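Long-range contacts in putative TRAP PERIPLASMIC SOLUTE BINDING PROTEIN (Haemophilus influenzae, PDB 4PBQ), which probably serves a TRAP transporter as its periplasmic solute-binding protein, capturing sugar acids such as the L-gulonate bound here: residues Thr25-Gly30 / Tyr59-Tyr64; Glu45-Thr50 / Glu255-Leu260; Arg147-Asn152 / Leu164-Pro169; Val220-Ile225 / Gly284-Val289. All blocks are in the same frame, centred on the assembly; numbering follows the deposited sequence. Where two conformers were deposited one is given.

Interaction 1. Residues Thr25-Gly30 / Tyr59-Tyr64; sequences TIIKLG and YEIRLY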
# COMPACT_ATOMS: atom_id res chain seq x y z
N THR A 25 3.40 28.25 -6.57
CA THR A 25 2.42 27.16 -6.60
C THR A 25 2.54 26.29 -5.35
O THR A 25 3.62 25.78 -5.03
CB THR A 25 2.61 26.30 -7.88
OG1 THR A 25 2.36 27.11 -9.04
CG2 THR A 25 1.65 25.13 -7.88
N ILE A 26 1.44 26.14 -4.64
CA ILE A 26 1.42 25.37 -3.42
C ILE A 26 0.75 24.04 -3.70
O ILE A 26 -0.43 24.00 -4.07
CB ILE A 26 0.66 26.08 -2.30
CG1 ILE A 26 1.36 27.40 -1.97
CG2 ILE A 26 0.61 25.22 -1.08
CD1 ILE A 26 0.55 28.29 -1.11
N ILE A 27 1.53 22.98 -3.56
CA ILE A 27 1.07 21.61 -3.78
C ILE A 27 0.91 20.88 -2.44
O ILE A 27 1.89 20.59 -1.76
CB ILE A 27 2.07 20.91 -4.68
CG1 ILE A 27 1.98 21.53 -6.08
CG2 ILE A 27 1.80 19.43 -4.75
CD1 ILE A 27 3.03 21.04 -7.01
N LYS A 28 -0.34 20.61 -2.05
CA LYS A 28 -0.60 19.91 -0.81
C LYS A 28 -0.45 18.43 -1.14
O LYS A 28 -0.94 17.98 -2.17
CB LYS A 28 -2.02 20.15 -0.28
CG LYS A 28 -2.36 21.60 0.00
CD LYS A 28 -3.73 21.74 0.69
CE LYS A 28 -4.87 21.16 -0.14
NZ LYS A 28 -5.04 21.86 -1.43
N LEU A 29 0.25 17.72 -0.28
CA LEU A 29 0.53 16.28 -0.48
C LEU A 29 0.06 15.50 0.73
O LEU A 29 0.63 15.60 1.84
CB LEU A 29 2.03 16.07 -0.72
CG LEU A 29 2.41 14.68 -1.24
CD1 LEU A 29 3.81 14.78 -1.81
CD2 LEU A 29 2.31 13.59 -0.19
N GLY A 30 -0.99 14.71 0.54
CA GLY A 30 -1.58 14.00 1.65
C GLY A 30 -1.34 12.50 1.60
O GLY A 30 -1.28 11.93 0.54
N TYR A 59 7.69 26.13 -6.56
CA TYR A 59 6.71 25.17 -6.03
C TYR A 59 7.03 24.91 -4.57
O TYR A 59 8.18 24.81 -4.19
CB TYR A 59 6.74 23.83 -6.80
CG TYR A 59 6.52 24.03 -8.26
CD1 TYR A 59 7.59 24.34 -9.08
CD2 TYR A 59 5.26 23.98 -8.82
CE1 TYR A 59 7.42 24.57 -10.42
CE2 TYR A 59 5.07 24.22 -10.18
CZ TYR A 59 6.17 24.51 -10.97
OH TYR A 59 5.99 24.75 -12.32
N GLU A 60 5.98 24.76 -3.78
CA GLU A 60 6.12 24.33 -2.39
C GLU A 60 5.34 23.05 -2.23
O GLU A 60 4.18 23.02 -2.63
CB GLU A 60 5.56 25.39 -1.45
CG GLU A 60 5.57 24.96 -0.00
CD GLU A 60 5.21 26.09 0.95
OE1 GLU A 60 4.03 26.20 1.33
OE2 GLU A 60 6.13 26.86 1.31
N ILE A 61 5.98 22.01 -1.70
CA ILE A 61 5.33 20.72 -1.51
C ILE A 61 5.02 20.60 -0.02
O ILE A 61 5.91 20.32 0.79
CB ILE A 61 6.23 19.55 -1.94
CG1 ILE A 61 6.84 19.79 -3.34
CG2 ILE A 61 5.44 18.24 -1.86
CD1 ILE A 61 5.84 19.96 -4.49
N ARG A 62 3.77 20.88 0.35
CA ARG A 62 3.37 20.89 1.78
C ARG A 62 2.88 19.48 2.17
O ARG A 62 1.93 19.00 1.60
CB ARG A 62 2.27 21.92 2.05
CG ARG A 62 2.68 23.35 1.70
CD ARG A 62 1.74 24.36 2.33
NE ARG A 62 1.96 24.47 3.77
CZ ARG A 62 1.07 24.96 4.62
NH1 ARG A 62 1.35 25.03 5.92
NH2 ARG A 62 -0.11 25.40 4.18
N LEU A 63 3.54 18.85 3.13
CA LEU A 63 3.24 17.47 3.50
C LEU A 63 2.15 17.38 4.58
O LEU A 63 2.13 18.14 5.56
CB LEU A 63 4.50 16.74 3.99
CG LEU A 63 5.67 16.81 3.00
CD1 LEU A 63 6.83 15.99 3.53
CD2 LEU A 63 5.27 16.31 1.59
N TYR A 64 1.24 16.43 4.39
CA TYR A 64 0.14 16.21 5.31
C TYR A 64 0.02 14.71 5.59
O TYR A 64 -0.72 14.00 4.91
CB TYR A 64 -1.17 16.72 4.71
CG TYR A 64 -1.26 18.23 4.63
CD1 TYR A 64 -1.74 19.00 5.69
CD2 TYR A 64 -0.89 18.90 3.46
CE1 TYR A 64 -1.85 20.39 5.60
CE2 TYR A 64 -1.00 20.28 3.36
CZ TYR A 64 -1.48 21.02 4.42
OH TYR A 64 -1.58 22.39 4.29
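T25-G30 and Y59-Y64 run side by side as parallel strands, pairing T25 with Y59 and so on to G30 with Y64. They are the two strands of a right-handed beta-alpha-beta unit connected by helix 38-54 in one lobe of the binding protein, with 59-64 outermost and 25-30 also paired with strand 86-89. Five backbone hydrogen bonds join them. Each odd-numbered residue of the first strand lends its carbonyl to the second, beginning with E60 N to T25 O at 2.9 Å, while I27 N and L29 N reach back to E60 O and R62 O. The bond from I27 N to E60 O is the straightest, 168° at the hydrogen.

Apolar contacts fill the face carrying T25, I27, L29, Y59, I61 and L63, which is covered by helix 38-54 and by F254 of helix 248-281. I61 CD1 lies 3.9 Å from I27 CB, and I61 CG2 meets L29 CD1 at 3.8 Å. The Y59 ring brings CD2 within 3.6 Å of T25 CB, its hydroxyl being engaged by D250.

The other face is more polar. I26 CG2 rests against R62 CD at 3.7 Å, and K28 sends its amine away to T83 and E85. With CG anti to its carbonyl carbon (chi1 -71°), Y64 swings its ring back along the strand pair, setting CE2 3.8 Å from K28 CB while L29 O lies in plane at the ring edge.

Interaction 2. Residues Glu45-Thr50 / Glu255-Leu260; sequences EYFKKT and EKAAKL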
# COMPACT_ATOMS: atom_id res chain seq x y z
N GLU A 45 13.01 14.61 2.62
CA GLU A 45 14.43 14.81 2.34
C GLU A 45 14.74 14.85 0.85
O GLU A 45 15.72 15.50 0.44
CB GLU A 45 15.25 13.72 3.01
CG GLU A 45 15.27 13.82 4.50
CD GLU A 45 15.63 15.23 4.98
OE1 GLU A 45 16.63 15.80 4.45
OE2 GLU A 45 14.88 15.75 5.85
N TYR A 46 13.95 14.14 0.05
CA TYR A 46 14.29 13.90 -1.36
C TYR A 46 13.28 14.51 -2.32
O TYR A 46 13.66 15.17 -3.28
CB TYR A 46 14.49 12.40 -1.64
CG TYR A 46 15.50 11.80 -0.70
CD1 TYR A 46 16.82 12.22 -0.73
CD2 TYR A 46 15.13 10.87 0.25
CE1 TYR A 46 17.74 11.71 0.16
CE2 TYR A 46 16.04 10.36 1.14
CZ TYR A 46 17.34 10.77 1.09
OH TYR A 46 18.25 10.26 1.98
N PHE A 47 11.99 14.33 -2.07
CA PHE A 47 10.99 14.83 -3.01
C PHE A 47 10.81 16.33 -2.80
O PHE A 47 11.03 17.13 -3.72
CB PHE A 47 9.65 14.10 -2.84
CG PHE A 47 8.67 14.39 -3.93
CD1 PHE A 47 8.94 13.99 -5.25
CD2 PHE A 47 7.48 15.06 -3.66
CE1 PHE A 47 8.05 14.29 -6.28
CE2 PHE A 47 6.58 15.33 -4.69
CZ PHE A 47 6.86 14.95 -6.00
N LYS A 48 10.43 16.71 -1.59
CA LYS A 48 10.16 18.11 -1.25
C LYS A 48 11.41 18.96 -1.44
O LYS A 48 11.38 19.97 -2.13
CB LYS A 48 9.71 18.20 0.21
CG LYS A 48 9.49 19.60 0.72
CD LYS A 48 8.99 19.54 2.16
CE LYS A 48 8.96 20.91 2.83
NZ LYS A 48 7.89 21.77 2.28
N LYS A 49 12.51 18.55 -0.84
CA LYS A 49 13.72 19.36 -0.95
C LYS A 49 14.20 19.52 -2.38
O LYS A 49 14.60 20.60 -2.78
CB LYS A 49 14.85 18.79 -0.08
CG LYS A 49 14.77 19.23 1.34
CD LYS A 49 16.01 18.80 2.14
CE LYS A 49 15.78 19.07 3.62
NZ LYS A 49 16.94 18.67 4.45
N THR A 50 14.22 18.44 -3.15
CA THR A 50 14.69 18.55 -4.53
C THR A 50 13.86 19.56 -5.31
O THR A 50 14.39 20.45 -5.98
CB THR A 50 14.65 17.19 -5.26
OG1 THR A 50 15.56 16.29 -4.62
CG2 THR A 50 15.02 17.35 -6.74
N GLU A 255 10.13 14.85 -11.87
CA GLU A 255 10.45 13.44 -12.17
C GLU A 255 11.79 13.01 -11.56
O GLU A 255 11.91 11.89 -11.08
CB GLU A 255 10.42 13.21 -13.68
CG GLU A 255 9.00 13.28 -14.24
CD GLU A 255 8.93 13.68 -15.72
OE1 GLU A 255 9.97 13.97 -16.35
OE2 GLU A 255 7.82 13.72 -16.27
N LYS A 256 12.77 13.90 -11.60
CA LYS A 256 14.07 13.66 -10.93
C LYS A 256 13.84 13.43 -9.44
O LYS A 256 14.40 12.52 -8.83
CB LYS A 256 14.99 14.88 -11.14
CG LYS A 256 16.35 14.79 -10.41
CD LYS A 256 17.19 16.09 -10.58
CE LYS A 256 18.52 16.02 -9.86
NZ LYS A 256 19.39 17.20 -10.14
N ALA A 257 13.03 14.28 -8.85
CA ALA A 257 12.75 14.18 -7.42
C ALA A 257 12.00 12.87 -7.11
O ALA A 257 12.24 12.23 -6.08
CB ALA A 257 11.97 15.39 -6.98
N ALA A 258 11.10 12.47 -7.99
CA ALA A 258 10.31 11.25 -7.76
C ALA A 258 11.20 10.03 -7.87
O ALA A 258 11.06 9.08 -7.10
CB ALA A 258 9.16 11.16 -8.75
N LYS A 259 12.12 10.04 -8.83
CA LYS A 259 13.07 8.93 -9.02
C LYS A 259 13.99 8.77 -7.81
O LYS A 259 14.17 7.65 -7.31
CB LYS A 259 13.89 9.14 -10.28
CG LYS A 259 14.96 8.06 -10.54
CD LYS A 259 15.68 8.31 -11.86
CE LYS A 259 16.66 7.18 -12.19
NZ LYS A 259 17.64 6.96 -11.09
N LEU A 260 14.54 9.89 -7.32
CA LEU A 260 15.35 9.90 -6.09
C LEU A 260 14.51 9.45 -4.89
O LEU A 260 14.96 8.59 -4.10
CB LEU A 260 15.93 11.29 -5.83
CG LEU A 260 16.92 11.44 -4.67
CD1 LEU A 260 18.18 10.59 -4.88
CD2 LEU A 260 17.30 12.93 -4.46
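F47 turns the edge of its ring toward the backbone of A257 and A258: A258 N and A257 O lie in the plane of the ring, and CD1 is 3.8 Å from A257 CB. Farther round the rim, F47 CE1 reaches A258 CB at 4.1 Å. Having CG anti to the backbone N (chi1 -169°) carries this ring across to the other helix, although the bond from CA to CB does not itself aim there. The second ring, that of Y46, has E45 CB over the centre of one face, from its own helix. Its CD1 lies 3.8 Å from L260 CD2, the two side chains crossing at about a right angle.

These groups join helix 38-54, the connection of the beta-alpha-beta unit, to the long helix 248-281 in a nearly antiparallel pair, the local axes 8.0 Å apart and their directions differing by 165°. The small side chain of A257 is consistent with this close spacing. Its methyl CB sits 3.6 Å from T50 CG2, and its CA is 4.8 Å from that of F47. No hydrogen bond crosses between the segments. T50 OG1 instead donates to Y46 O one turn back, at 2.6 Å and in the carbonyl plane, supplementing the weak backbone bond from T50 N to the same oxygen. That hydroxyl still touches L260 CD2, while L139 of strand 136-151 packs against both F47 and A258.

Interaction 3. Residues Arg147-Asn152 / Leu164-Pro169; sequences RVISSN and LRLRVP. With 2UF (L-gulonate), chain D.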
# COMPACT_ATOMS: atom_id res chain seq x y z
N ARG A 147 1.84 -7.56 3.65
CA ARG A 147 0.89 -7.46 4.73
C ARG A 147 0.91 -8.70 5.64
O ARG A 147 1.03 -9.83 5.17
CB ARG A 147 -0.52 -7.24 4.15
CG ARG A 147 -0.60 -5.98 3.29
CD ARG A 147 -1.91 -5.82 2.63
NE ARG A 147 -2.98 -5.29 3.47
CZ ARG A 147 -3.26 -4.00 3.61
NH1 ARG A 147 -2.54 -3.09 2.96
NH2 ARG A 147 -4.26 -3.63 4.37
N VAL A 148 0.81 -8.44 6.94
CA VAL A 148 0.76 -9.49 7.96
C VAL A 148 -0.55 -9.33 8.75
O VAL A 148 -1.18 -8.28 8.72
CB VAL A 148 2.00 -9.50 8.87
CG1 VAL A 148 3.24 -9.68 8.04
CG2 VAL A 148 2.10 -8.23 9.71
N ILE A 149 -0.97 -10.40 9.41
CA ILE A 149 -2.20 -10.37 10.20
C ILE A 149 -1.93 -10.11 11.67
O ILE A 149 -1.15 -10.82 12.30
CB ILE A 149 -2.95 -11.71 10.07
CG1 ILE A 149 -3.31 -11.97 8.60
CG2 ILE A 149 -4.20 -11.70 10.94
CD1 ILE A 149 -3.83 -13.39 8.34
N SER A 150 -2.53 -9.06 12.22
CA SER A 150 -2.49 -8.84 13.64
C SER A 150 -3.81 -9.34 14.25
O SER A 150 -4.84 -9.27 13.61
CB SER A 150 -2.24 -7.38 13.98
OG SER A 150 -3.31 -6.54 13.62
N SER A 151 -3.76 -9.82 15.48
CA SER A 151 -4.89 -10.56 16.00
C SER A 151 -4.84 -10.70 17.51
O SER A 151 -3.78 -10.92 18.09
CB SER A 151 -4.90 -11.95 15.37
OG SER A 151 -5.98 -12.69 15.87
N ASN A 152 -6.01 -10.65 18.15
CA ASN A 152 -6.13 -10.98 19.56
C ASN A 152 -6.05 -12.48 19.78
O ASN A 152 -5.84 -12.93 20.89
CB ASN A 152 -7.47 -10.52 20.12
CG ASN A 152 -7.64 -9.02 20.13
OD1 ASN A 152 -6.67 -8.28 20.26
ND2 ASN A 152 -8.87 -8.57 20.00
N LEU A 164 -12.83 -16.14 12.89
CA LEU A 164 -12.01 -14.92 12.99
C LEU A 164 -12.71 -13.75 12.31
O LEU A 164 -13.17 -13.88 11.18
CB LEU A 164 -10.65 -15.14 12.34
CG LEU A 164 -9.68 -13.97 12.52
CD1 LEU A 164 -9.28 -13.79 13.99
CD2 LEU A 164 -8.46 -14.18 11.64
N ARG A 165 -12.79 -12.61 13.01
CA ARG A 165 -13.36 -11.39 12.45
C ARG A 165 -12.24 -10.40 12.19
O ARG A 165 -11.56 -9.96 13.11
CB ARG A 165 -14.39 -10.80 13.41
CG ARG A 165 -15.57 -11.75 13.71
CD ARG A 165 -16.33 -11.36 14.96
NE ARG A 165 -15.45 -11.19 16.10
CZ ARG A 165 -15.73 -10.42 17.15
NH1 ARG A 165 -16.89 -9.79 17.24
NH2 ARG A 165 -14.85 -10.30 18.13
N LEU A 166 -12.03 -10.08 10.92
CA LEU A 166 -10.89 -9.25 10.56
C LEU A 166 -11.36 -8.01 9.84
O LEU A 166 -12.13 -8.11 8.88
CB LEU A 166 -9.95 -10.04 9.65
CG LEU A 166 -8.45 -9.88 9.82
CD1 LEU A 166 -8.02 -10.32 11.23
CD2 LEU A 166 -7.69 -10.67 8.76
N ARG A 167 -10.92 -6.84 10.29
CA ARG A 167 -11.10 -5.66 9.46
C ARG A 167 -10.31 -5.83 8.18
O ARG A 167 -9.17 -6.31 8.21
CB ARG A 167 -10.64 -4.40 10.18
CG ARG A 167 -10.70 -3.15 9.34
CD ARG A 167 -9.41 -2.85 8.63
NE ARG A 167 -9.45 -1.63 7.85
CZ ARG A 167 -8.44 -1.20 7.11
NH1 ARG A 167 -7.30 -1.90 7.07
NH2 ARG A 167 -8.56 -0.08 6.43
N VAL A 168 -10.90 -5.42 7.07
CA VAL A 168 -10.17 -5.30 5.81
C VAL A 168 -10.33 -3.88 5.24
O VAL A 168 -11.23 -3.13 5.63
CB VAL A 168 -10.60 -6.36 4.76
CG1 VAL A 168 -10.26 -7.77 5.26
CG2 VAL A 168 -12.09 -6.22 4.44
N PRO A 169 -9.46 -3.51 4.30
CA PRO A 169 -9.59 -2.14 3.75
C PRO A 169 -10.81 -1.95 2.84
O PRO A 169 -11.59 -2.89 2.61
CB PRO A 169 -8.31 -1.94 2.96
CG PRO A 169 -7.64 -3.27 2.88
CD PRO A 169 -8.19 -4.15 3.95
O6A 2UF D . -6.21 1.02 5.06
C6 2UF D . -5.42 0.10 4.77
O6B 2UF D . -5.33 -0.98 5.37
C5 2UF D . -4.45 0.37 3.61
O5 2UF D . -3.27 -0.38 3.82
C4 2UF D . -5.08 -0.02 2.26
O4 2UF D . -6.20 0.83 1.98
C3 2UF D . -4.03 0.08 1.14
O3 2UF D . -3.31 1.36 1.14
C2 2UF D . -4.66 -0.13 -0.25
O2 2UF D . -3.57 -0.36 -1.12
C1 2UF D . -5.57 -1.39 -0.30
O1 2UF D . -5.98 -1.58 -1.66
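R147 extends toward P169, and no hydrogen bond joins the two segments directly. From CB, with CG anti to the carbonyl carbon, the chain runs straight through CG to CD and then bends at chi3 (79°), bringing its end round to the ligand; N207, P208 and F174 pack along the side chain. NE is engaged by E206, a carboxylate that orients the guanidinium and probably balances part of its charge. Beyond CZ both terminal nitrogens donate to L-gulonate. NH1 donates to the hydroxyl O5 at 2.9 Å, and also has S232 as a partner. NH2 gives its main bond to the carboxylate oxygen O6B at 3.0 Å, adds a weak one to O5, and lies 3.7 Å from P169 CG.

R167 meets the same carboxylate end-on. Its NH1 bonds O6B at 2.8 Å, nearly straight at 173°. Its NH2 bonds O6A at 2.9 Å, so both oxygens are held by one guanidinium. P169 CA lies above one face of that group, toward its rim, and M188 O takes up NE. Away from the ligand the strands meet more sparsely, for example where I149 CG2 approaches L166 CD1 at 4.1 Å.

O6B thus receives N-H groups from both arginines. A carboxylate met by a paired-nitrogen arginine bond, as at R167, is the hallmark of the substrate site in TRAP solute-binding proteins.

Interaction 4. Residues Val220-Ile225 / Gly284-Val289; sequences VQKYII and GNEIIV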
# COMPACT_ATOMS: atom_id res chain seq x y z
N VAL A 220 -2.42 -3.20 21.04
CA VAL A 220 -3.73 -3.81 21.27
C VAL A 220 -3.92 -5.08 20.44
O VAL A 220 -5.04 -5.54 20.24
CB VAL A 220 -4.89 -2.82 20.98
CG1 VAL A 220 -4.90 -1.67 22.01
CG2 VAL A 220 -4.83 -2.28 19.55
N GLN A 221 -2.82 -5.64 19.95
CA GLN A 221 -2.85 -6.86 19.15
C GLN A 221 -1.70 -7.75 19.55
O GLN A 221 -0.58 -7.57 19.06
CB GLN A 221 -2.77 -6.52 17.66
CG GLN A 221 -3.90 -5.67 17.11
CD GLN A 221 -5.07 -6.52 16.64
OE1 GLN A 221 -5.25 -6.75 15.44
NE2 GLN A 221 -5.85 -7.03 17.58
N LYS A 222 -1.99 -8.74 20.39
CA LYS A 222 -0.95 -9.62 20.95
C LYS A 222 -0.20 -10.37 19.86
O LYS A 222 1.02 -10.45 19.89
CB LYS A 222 -1.59 -10.62 21.91
CG LYS A 222 -0.59 -11.53 22.63
CD LYS A 222 -1.30 -12.36 23.72
CE LYS A 222 -0.33 -12.89 24.78
NZ LYS A 222 0.23 -14.24 24.46
N TYR A 223 -0.94 -10.93 18.90
CA TYR A 223 -0.33 -11.81 17.92
C TYR A 223 -0.16 -11.15 16.58
O TYR A 223 -1.02 -10.42 16.10
CB TYR A 223 -1.15 -13.10 17.75
CG TYR A 223 -1.33 -13.87 19.04
CD1 TYR A 223 -0.33 -14.69 19.52
CD2 TYR A 223 -2.48 -13.72 19.80
CE1 TYR A 223 -0.48 -15.39 20.71
CE2 TYR A 223 -2.64 -14.40 20.99
CZ TYR A 223 -1.63 -15.24 21.44
OH TYR A 223 -1.79 -15.91 22.62
N ILE A 224 0.98 -11.43 15.98
CA ILE A 224 1.26 -11.01 14.62
C ILE A 224 1.67 -12.23 13.85
O ILE A 224 2.63 -12.92 14.19
CB ILE A 224 2.35 -9.91 14.55
CG1 ILE A 224 1.90 -8.68 15.34
CG2 ILE A 224 2.63 -9.54 13.10
CD1 ILE A 224 2.95 -7.59 15.45
N ILE A 225 0.89 -12.54 12.83
CA ILE A 225 1.11 -13.73 12.04
C ILE A 225 1.69 -13.35 10.68
O ILE A 225 1.04 -12.64 9.89
CB ILE A 225 -0.20 -14.51 11.91
CG1 ILE A 225 -0.76 -14.86 13.32
CG2 ILE A 225 0.02 -15.75 11.08
CD1 ILE A 225 -1.76 -13.81 13.92
N GLY A 284 6.62 -7.39 23.60
CA GLY A 284 5.53 -8.20 24.13
C GLY A 284 4.69 -8.89 23.07
O GLY A 284 3.91 -9.78 23.42
N ASN A 285 4.80 -8.50 21.80
CA ASN A 285 4.01 -9.19 20.77
C ASN A 285 4.57 -10.57 20.48
O ASN A 285 5.77 -10.79 20.61
CB ASN A 285 3.96 -8.38 19.47
CG ASN A 285 3.29 -7.05 19.64
OD1 ASN A 285 3.95 -6.03 19.89
ND2 ASN A 285 1.96 -7.03 19.52
N GLU A 286 3.70 -11.50 20.11
CA GLU A 286 4.13 -12.83 19.69
C GLU A 286 4.02 -12.95 18.19
O GLU A 286 2.93 -12.89 17.61
CB GLU A 286 3.28 -13.89 20.38
CG GLU A 286 3.20 -13.65 21.86
CD GLU A 286 3.40 -14.92 22.65
OE1 GLU A 286 3.03 -16.00 22.14
OE2 GLU A 286 3.94 -14.82 23.78
N ILE A 287 5.17 -13.10 17.54
CA ILE A 287 5.24 -13.19 16.10
C ILE A 287 5.21 -14.66 15.71
O ILE A 287 6.04 -15.45 16.14
CB ILE A 287 6.51 -12.52 15.55
CG1 ILE A 287 6.42 -10.99 15.72
CG2 ILE A 287 6.66 -12.81 14.08
CD1 ILE A 287 7.51 -10.22 14.98
N ILE A 288 4.21 -15.04 14.93
CA ILE A 288 4.09 -16.41 14.46
C ILE A 288 4.55 -16.46 13.01
O ILE A 288 4.02 -15.74 12.15
CB ILE A 288 2.63 -16.88 14.64
CG1 ILE A 288 2.31 -16.95 16.15
CG2 ILE A 288 2.40 -18.22 13.95
CD1 ILE A 288 0.85 -17.18 16.48
N VAL A 289 5.58 -17.25 12.73
CA VAL A 289 5.94 -17.51 11.33
C VAL A 289 5.20 -18.77 10.89
O VAL A 289 5.36 -19.82 11.49
CB VAL A 289 7.45 -17.69 11.17
CG1 VAL A 289 7.80 -17.89 9.69
CG2 VAL A 289 8.19 -16.49 11.75
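Strands 223-225 and 286-288 form a short parallel pair at one margin of the mixed sheet, where Y223 lies beside E286, I224 beside I287 and I225 beside I288. Three backbone hydrogen bonds hold them. K222 O accepts from E286 N and I224 O from I288 N, the latter at 2.7 Å, while I224 N returns a bond to E286 O that is almost straight at the hydrogen (174°). The inner strand, 223-225, is itself bonded along its other side to strand 136-151, through Y223 with S151 and I225 with I149.

Just before the outer strand N285 folds its amide back toward 220-225; ND2 donates to Y218 O and lies 2.6 Å from Q221 O. The strand is reached from the long helix 248-281, which in this family of two-lobed binding proteins spans both lobes, and the pair follows the helix's C-terminal end in the chain.

On the face bearing Y223, E286 and I288, the tyrosine ring lies with K222 CG over the centre of one face, 3.9 Å above its plane. Y223 CD1 approaches E286 CB at 3.8 Å and I288 CD1 at 4.1 Å. The E286 carboxylate stands nearly perpendicular to the ring, 86° between the planes. The K222 chain bends at chi4, and NZ forms a hydrogen bond with Y223 OH but makes only a long salt bridge, 3.8 Å, to E286 OE2. I225 CG1 sits 4.2 Å from I288 CB. On the reverse face I224 and I287 rest on Y209 of helix 209-214, and I224 also reaches I212 and V148.

In the fold
The contacts fall into two groups, interactions 1 and 2 lying across the chain's centre from interaction 3. Interactions 1 and 2, their centres 13 Å apart, share the beta-alpha-beta unit: F47 packs on L29 and I61, and K48 NZ reaches I61 O at 2.9 Å. Interactions 3 and 4, 11 Å apart between centres, join where strand 136-151 meets strand 223-225; S150 OG and Q221 OE1 are 2.7 Å apart. Interaction 3 grips the ligand, whereas G30 and the Q221 side chain stay about 13 and 12 Å from it at their nearest atoms. The strands of interactions 1 and 4 and strand 136-151 belong to one sheet, 165-168 to another. Helix 248-281 leads from interaction 2 to 4.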